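Local atomic coordinates of 4-hydroxybutyrate CoA-transferase (Porphyromonas gingivalis, PDB entry 3D3U), a protein that probably transfers coenzyme A from an acyl-CoA to a carboxylate such as acetate or 4-hydroxybutyrate. Residues E71-S74 with H75-T79. Residues are numbered along the deposited sequence; the frame is centred on the assembly and turned at random.
Sequences EMRS and HVHPT
The carbonyl oxygen of M72 takes two backbone N-H groups as the chain turns into its next strand. V76 N donates to M72 O over 2.9 Å with an N-H...O angle of 150°. The backbone angles of R73 and S74, the latter with a positive phi of 80°, make M72-H75 a type II beta turn. H75 N to M72 O is the closing bond expected of such a turn, modelled too short for its length to be trusted.

The H75 ring then folds back over the turn. CG of H75 lies beside the backbone N and anti to the carbonyl carbon (chi1 -51°), which lays the ring so that S74 OG sits over its centre, 3.8 Å above the plane, while E71 O meets the edge in plane, 3.2 Å from H75 CD2. On the same ring, ND1 is hydrogen-bonded to L51 O. S74 OG also makes a weak bond to R73 O. CE1 of H77 turns back toward S74 N and R73 CA, with R73 CA at the edge of the ring, 3.7 Å from H77 CE1.

On the buried side, M72 and V76 point the same way, M72 CE lying against V76 CG1, and V76 continues onto M44 of helix 38-46 and onto I54 and V56. The turn leads directly into strand 76-79, the outermost on its side of the six-stranded parallel, Rossmann-like sheet, which pairs with strand 54-57 through backbone bonds of H75 and H77 to I54.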
loop_
_atom_site.group_PDB
_atom_site.type_symbol
_atom_site.label_atom_id
_atom_site.label_comp_id
_atom_site.label_asym_id
_atom_site.label_seq_id
_atom_site.Cartn_x
_atom_site.Cartn_y
_atom_site.Cartn_z
ATOM N N GLU A 71 0.333 21.719 -20.190
ATOM C CA GLU A 71 0.846 21.695 -21.599
ATOM C C GLU A 71 0.879 20.291 -22.179
ATOM O O GLU A 71 0.964 20.087 -23.388
ATOM C CB GLU A 71 2.135 22.485 -21.752
ATOM C CG GLU A 71 3.159 22.353 -20.661
ATOM C CD GLU A 71 2.932 23.137 -19.348
ATOM O OE1 GLU A 71 3.527 24.154 -19.172
ATOM O OE2 GLU A 71 2.267 22.742 -18.386
ATOM N N MET A 72 0.749 19.288 -21.315
ATOM C CA MET A 72 0.489 17.920 -21.766
ATOM C C MET A 72 -0.850 17.746 -22.439
ATOM O O MET A 72 -1.055 16.740 -23.122
ATOM C CB MET A 72 0.522 16.982 -20.615
ATOM C CG MET A 72 1.859 17.026 -19.927
ATOM S SD MET A 72 3.188 17.112 -21.096
ATOM C CE MET A 72 3.516 15.461 -21.723
ATOM N N ARG A 73 -1.754 18.711 -22.235
ATOM C CA ARG A 73 -3.076 18.662 -22.866
ATOM C C ARG A 73 -2.977 18.357 -24.360
ATOM O O ARG A 73 -2.340 19.071 -25.118
ATOM C CB ARG A 73 -3.929 19.920 -22.606
ATOM C CG ARG A 73 -5.171 19.960 -23.449
ATOM C CD ARG A 73 -6.118 21.054 -23.066
ATOM N NE ARG A 73 -7.206 20.557 -22.219
ATOM C CZ ARG A 73 -7.205 20.650 -20.906
ATOM N NH1 ARG A 73 -6.154 21.202 -20.310
ATOM N NH2 ARG A 73 -8.222 20.180 -20.182
ATOM N N SER A 74 -3.656 17.284 -24.738
ATOM C CA SER A 74 -3.687 16.712 -26.076
ATOM C C SER A 74 -2.466 15.890 -26.305
ATOM O O SER A 74 -2.398 15.234 -27.339
ATOM C CB SER A 74 -3.764 17.710 -27.178
ATOM O OG SER A 74 -2.518 17.923 -27.711
ATOM N N HIS A 75 -1.489 15.881 -25.391
ATOM C CA HIS A 75 -0.396 14.917 -25.580
ATOM C C HIS A 75 -0.521 13.695 -24.768
ATOM O O HIS A 75 -0.442 12.626 -25.289
ATOM C CB HIS A 75 0.972 15.586 -25.442
ATOM C CG HIS A 75 1.106 16.821 -26.294
ATOM N ND1 HIS A 75 1.297 16.758 -27.656
ATOM C CD2 HIS A 75 1.045 18.135 -25.968
ATOM C CE1 HIS A 75 1.369 17.990 -28.123
ATOM N NE2 HIS A 75 1.238 18.840 -27.117
ATOM N N VAL A 76 -0.711 13.850 -23.472
ATOM C CA VAL A 76 -1.015 12.690 -22.638
ATOM C C VAL A 76 -1.905 13.026 -21.493
ATOM O O VAL A 76 -1.616 13.946 -20.727
ATOM C CB VAL A 76 0.208 11.962 -22.101
ATOM C CG1 VAL A 76 1.377 12.816 -22.104
ATOM C CG2 VAL A 76 -0.090 11.454 -20.705
ATOM N N HIS A 77 -2.977 12.250 -21.385
ATOM C CA HIS A 77 -3.939 12.399 -20.313
ATOM C C HIS A 77 -3.891 11.253 -19.368
ATOM O O HIS A 77 -3.642 10.135 -19.826
ATOM C CB HIS A 77 -5.335 12.463 -20.877
ATOM C CG HIS A 77 -5.548 13.648 -21.760
ATOM N ND1 HIS A 77 -4.659 14.715 -21.800
ATOM C CD2 HIS A 77 -6.539 13.938 -22.636
ATOM C CE1 HIS A 77 -5.089 15.599 -22.677
ATOM N NE2 HIS A 77 -6.238 15.164 -23.173
ATOM N N PRO A 78 -4.156 11.489 -18.070
ATOM C CA PRO A 78 -4.308 10.370 -17.094
ATOM C C PRO A 78 -5.707 9.706 -17.131
ATOM O O PRO A 78 -6.704 10.390 -17.407
ATOM C CB PRO A 78 -4.094 11.067 -15.767
ATOM C CG PRO A 78 -4.697 12.490 -16.034
ATOM C CD PRO A 78 -4.371 12.807 -17.433
ATOM N N THR A 79 -5.770 8.403 -16.870
ATOM C CA THR A 79 -7.067 7.746 -16.699
ATOM C C THR A 79 -7.028 7.075 -15.388
ATOM O O THR A 79 -5.927 6.786 -14.812
ATOM C CB THR A 79 -7.414 6.652 -17.729
ATOM O OG1 THR A 79 -6.223 6.237 -18.386
ATOM C CG2 THR A 79 -8.395 7.105 -18.877
#